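Local coordinates for putative bacterial transcription regulation protein (Staphylococcus aureus, PDB 3LUR) that probably regulates transcription, carrying an effector-binding domain of the kind that senses small molecules in bacterial transcription activators, at residues N127-Y138 against T150-G158. Numbering follows the deposited sequence.
With EDO (1,2-ethanediol), chain H.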
loop_
_atom_site.group_PDB
_atom_site.type_symbol
_atom_site.label_atom_id
_atom_site.label_comp_id
_atom_site.label_asym_id
_atom_site.label_seq_id
_atom_site.Cartn_x
_atom_site.Cartn_y
_atom_site.Cartn_z
ATOM N N ASN A 127 15.458 -14.441 3.561
ATOM C CA ASN A 127 16.345 -13.803 4.528
ATOM C C ASN A 127 16.694 -12.344 4.205
ATOM O O ASN A 127 17.538 -11.743 4.852
ATOM C CB ASN A 127 17.592 -14.606 4.634
ATOM C CG ASN A 127 17.306 -16.045 5.002
ATOM O OD1 ASN A 127 16.702 -16.318 6.030
ATOM N ND2 ASN A 127 17.703 -16.964 4.140
ATOM N N THR A 128 16.018 -11.793 3.212
ATOM C CA THR A 128 16.273 -10.413 2.786
ATOM C C THR A 128 15.082 -9.497 2.994
ATOM O O THR A 128 15.255 -8.294 3.159
ATOM C CB THR A 128 16.713 -10.356 1.313
ATOM O OG1 THR A 128 15.868 -11.202 0.534
ATOM C CG2 THR A 128 18.125 -10.821 1.173
ATOM N N VAL A 129 13.872 -10.056 3.022
ATOM C CA VAL A 129 12.687 -9.271 3.255
ATOM C C VAL A 129 12.635 -8.833 4.707
ATOM O O VAL A 129 13.193 -9.486 5.601
ATOM C CB VAL A 129 11.394 -10.072 2.884
ATOM C CG1 VAL A 129 11.201 -11.265 3.811
ATOM C CG2 VAL A 129 10.182 -9.187 2.897
ATOM N N LYS A 130 12.023 -7.669 4.905
ATOM C CA LYS A 130 11.831 -7.114 6.212
ATOM C C LYS A 130 10.374 -7.264 6.605
ATOM O O LYS A 130 9.470 -7.262 5.721
ATOM C CB LYS A 130 12.238 -5.642 6.199
ATOM C CG LYS A 130 11.949 -4.897 7.471
ATOM C CD LYS A 130 12.879 -3.737 7.611
ATOM C CE LYS A 130 12.973 -2.941 6.352
ATOM N NZ LYS A 130 13.951 -1.791 6.456
ATOM N N SER A 131 10.151 -7.426 7.906
ATOM C CA SER A 131 8.824 -7.474 8.495
ATOM C C SER A 131 8.467 -6.041 8.808
ATOM O O SER A 131 8.745 -5.564 9.945
ATOM C CB SER A 131 8.833 -8.265 9.813
ATOM O OG SER A 131 9.225 -9.596 9.613
ATOM N N ALA A 132 7.932 -5.342 7.833
ATOM C CA ALA A 132 7.538 -3.980 7.970
ATOM C C ALA A 132 6.373 -3.823 7.035
ATOM O O ALA A 132 6.102 -4.720 6.199
ATOM C CB ALA A 132 8.674 -3.048 7.542
ATOM N N PRO A 133 5.712 -2.671 7.106
ATOM C CA PRO A 133 4.592 -2.481 6.188
ATOM C C PRO A 133 5.008 -2.493 4.722
ATOM O O PRO A 133 6.129 -2.138 4.390
ATOM C CB PRO A 133 4.025 -1.124 6.617
ATOM C CG PRO A 133 4.399 -0.987 8.032
ATOM C CD PRO A 133 5.781 -1.592 8.106
ATOM N N PHE A 134 4.098 -2.945 3.856
ATOM C CA PHE A 134 4.333 -2.958 2.431
ATOM C C PHE A 134 3.116 -2.312 1.771
ATOM O O PHE A 134 2.062 -2.249 2.377
ATOM C CB PHE A 134 4.591 -4.384 1.913
ATOM C CG PHE A 134 3.514 -5.380 2.246
ATOM C CD1 PHE A 134 3.497 -6.033 3.489
ATOM C CD2 PHE A 134 2.540 -5.711 1.294
ATOM C CE1 PHE A 134 2.509 -6.989 3.791
ATOM C CE2 PHE A 134 1.540 -6.663 1.598
ATOM C CZ PHE A 134 1.526 -7.288 2.848
ATOM N N PHE A 135 3.264 -1.808 0.563
ATOM C CA PHE A 135 2.146 -1.071 -0.017
ATOM C C PHE A 135 1.944 -1.194 -1.503
ATOM O O PHE A 135 2.866 -1.487 -2.261
ATOM C CB PHE A 135 2.213 0.422 0.404
ATOM C CG PHE A 135 3.470 1.157 -0.015
ATOM C CD1 PHE A 135 4.582 1.187 0.809
ATOM C CD2 PHE A 135 3.508 1.875 -1.217
ATOM C CE1 PHE A 135 5.715 1.885 0.448
ATOM C CE2 PHE A 135 4.634 2.594 -1.580
ATOM C CZ PHE A 135 5.751 2.586 -0.759
ATOM N N GLU A 136 0.697 -0.938 -1.890
ATOM C CA GLU A 136 0.289 -0.779 -3.262
ATOM C C GLU A 136 0.285 0.726 -3.480
ATOM O O GLU A 136 -0.184 1.470 -2.624
ATOM C CB GLU A 136 -1.137 -1.320 -3.430
ATOM C CG GLU A 136 -1.286 -2.759 -3.024
ATOM C CD GLU A 136 -2.672 -3.123 -2.521
ATOM O OE1 GLU A 136 -3.633 -2.332 -2.632
ATOM O OE2 GLU A 136 -2.793 -4.227 -2.004
ATOM N N LEU A 137 0.774 1.179 -4.613
ATOM C CA LEU A 137 0.771 2.597 -4.904
ATOM C C LEU A 137 0.006 2.801 -6.202
ATOM O O LEU A 137 0.367 2.237 -7.273
ATOM C CB LEU A 137 2.194 3.141 -4.987
ATOM C CG LEU A 137 2.359 4.644 -5.274
ATOM C CD1 LEU A 137 1.783 5.489 -4.096
ATOM C CD2 LEU A 137 3.806 5.025 -5.583
ATOM N N TYR A 138 -1.036 3.630 -6.110
ATOM C CA TYR A 138 -1.973 3.892 -7.230
ATOM C C TYR A 138 -1.870 5.298 -7.821
ATOM O O TYR A 138 -2.229 6.276 -7.189
ATOM C CB TYR A 138 -3.407 3.674 -6.752
ATOM C CG TYR A 138 -3.696 2.271 -6.274
ATOM C CD1 TYR A 138 -4.015 1.271 -7.171
ATOM C CD2 TYR A 138 -3.653 1.944 -4.929
ATOM C CE1 TYR A 138 -4.277 -0.007 -6.739
ATOM C CE2 TYR A 138 -3.901 0.690 -4.490
ATOM C CZ TYR A 138 -4.200 -0.300 -5.403
ATOM O OH TYR A 138 -4.440 -1.579 -4.954
ATOM N N THR A 150 -0.233 -0.792 -11.221
ATOM C CA THR A 150 -0.159 -0.555 -9.793
ATOM C C THR A 150 1.249 -0.983 -9.366
ATOM O O THR A 150 1.724 -2.042 -9.788
ATOM C CB THR A 150 -1.177 -1.453 -9.000
ATOM O OG1 THR A 150 -2.505 -1.152 -9.409
ATOM C CG2 THR A 150 -1.057 -1.235 -7.493
ATOM N N GLU A 151 1.907 -0.182 -8.548
ATOM C CA GLU A 151 3.197 -0.584 -8.008
ATOM C C GLU A 151 3.018 -1.264 -6.692
ATOM O O GLU A 151 2.198 -0.858 -5.873
ATOM C CB GLU A 151 4.133 0.602 -7.846
ATOM C CG GLU A 151 4.569 1.207 -9.137
ATOM C CD GLU A 151 5.565 2.343 -8.954
ATOM O OE1 GLU A 151 5.696 2.875 -7.832
ATOM O OE2 GLU A 151 6.166 2.746 -9.973
ATOM N N ILE A 152 3.821 -2.288 -6.459
ATOM C CA ILE A 152 3.798 -3.001 -5.188
ATOM C C ILE A 152 5.208 -2.842 -4.583
ATOM O O ILE A 152 6.209 -3.273 -5.176
ATOM C CB ILE A 152 3.432 -4.491 -5.357
ATOM C CG1 ILE A 152 1.941 -4.632 -5.681
ATOM C CG2 ILE A 152 3.767 -5.294 -4.061
ATOM C CD1 ILE A 152 1.503 -6.047 -6.111
ATOM N N TRP A 153 5.264 -2.251 -3.408
ATOM C CA TRP A 153 6.526 -1.931 -2.748
ATOM C C TRP A 153 6.687 -2.824 -1.549
ATOM O O TRP A 153 5.953 -2.686 -0.570
ATOM C CB TRP A 153 6.501 -0.484 -2.287
ATOM C CG TRP A 153 6.545 0.536 -3.352
ATOM C CD1 TRP A 153 5.604 0.779 -4.313
ATOM C CD2 TRP A 153 7.553 1.534 -3.517
ATOM N NE1 TRP A 153 5.994 1.834 -5.103
ATOM C CE2 TRP A 153 7.177 2.332 -4.624
ATOM C CE3 TRP A 153 8.735 1.819 -2.851
ATOM C CZ2 TRP A 153 7.969 3.398 -5.087
ATOM C CZ3 TRP A 153 9.512 2.892 -3.290
ATOM C CH2 TRP A 153 9.116 3.668 -4.401
HETATM N N MSE A 154 7.704 -3.673 -1.594
HETATM C CA MSE A 154 7.976 -4.635 -0.545
HETATM C C MSE A 154 9.318 -4.289 0.100
HETATM O O MSE A 154 10.347 -4.247 -0.584
HETATM C CB MSE A 154 8.076 -6.051 -1.132
HETATM C CG MSE A 154 6.921 -6.439 -1.966
HETATM SE SE MSE A 154 5.234 -6.496 -0.958
HETATM C CE MSE A 154 5.611 -7.856 0.304
ATOM N N PRO A 155 9.315 -4.066 1.422
ATOM C CA PRO A 155 10.541 -3.660 2.121
ATOM C C PRO A 155 11.574 -4.767 2.252
ATOM O O PRO A 155 11.227 -5.946 2.457
ATOM C CB PRO A 155 10.025 -3.230 3.483
ATOM C CG PRO A 155 8.827 -4.016 3.687
ATOM C CD PRO A 155 8.178 -4.161 2.355
ATOM N N VAL A 156 12.834 -4.410 2.058
ATOM C CA VAL A 156 13.907 -5.385 2.155
ATOM C C VAL A 156 15.035 -4.801 2.961
ATOM O O VAL A 156 15.120 -3.568 3.164
ATOM C CB VAL A 156 14.427 -5.813 0.775
ATOM C CG1 VAL A 156 13.335 -6.568 -0.006
ATOM C CG2 VAL A 156 14.893 -4.617 -0.034
ATOM N N LYS A 157 15.899 -5.671 3.442
ATOM C CA LYS A 157 17.010 -5.237 4.252
ATOM C C LYS A 157 18.029 -4.491 3.408
ATOM O O LYS A 157 18.178 -4.776 2.226
ATOM C CB LYS A 157 17.691 -6.439 4.894
ATOM C CG LYS A 157 16.826 -7.240 5.823
ATOM C CD LYS A 157 17.597 -8.538 6.233
ATOM C CE LYS A 157 16.808 -9.406 7.151
ATOM N NZ LYS A 157 17.536 -10.658 7.468
ATOM N N GLY A 158 18.721 -3.546 4.030
ATOM C CA GLY A 158 19.800 -2.776 3.364
ATOM C C GLY A 158 19.713 -1.273 3.577
ATOM O O GLY A 158 18.753 -0.703 4.135
ATOM O OXT GLY A 158 20.650 -0.558 3.209
HETATM C C1 EDO H . -4.266 10.050 -8.071
HETATM O O1 EDO H . -4.090 8.779 -7.416
HETATM C C2 EDO H . -2.897 10.650 -8.415
HETATM O O2 EDO H . -2.219 11.097 -7.235
HETATM O O HOH W 1 16.088 -1.289 4.243
#
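The F135 ring lies flat on the five-membered ring of W153 in an offset stack, centroids 4.3 Å apart and planes only 16° from parallel. Both side chains point the same way from a hydrogen-bonded antiparallel pair, and CB of W153 sits over the centre of the phenyl face, 3.6 Å from its centroid. With chi1 at 60°, CG of F135 sits between its own backbone N and carbonyl carbon, and the ring leans toward the neighbouring strand to meet the indole. Further along this face, E151 OE1 accepts a 2.9 Å bond from W153 NE1, which, though bent, probably steadies the indole, and CD2 of L137 touches that same oxygen.

On the other face, M154 in the modelled conformer bends at chi2 and chi3; its methyl CE lies over one face of the F134 ring, offset toward the rim, a CH-pi contact, while the selenium approaches obliquely, 3.6 Å from CD2 of F134, a Met-aromatic contact. Before strand 134-138 begins, CG of P155 rests against P133 O, and the chain bridges again at V129 and V156. There K157 grips the loop twice, N to T128 O (2.7 Å) and NZ to N127 O (2.8 Å).

This hairpin lies within the closed antiparallel barrel: strand 58-64 flanks 134-138, strand 88-103 flanks 149-156, and helix 108-124 packs on the M154 side, where H118 meets F134.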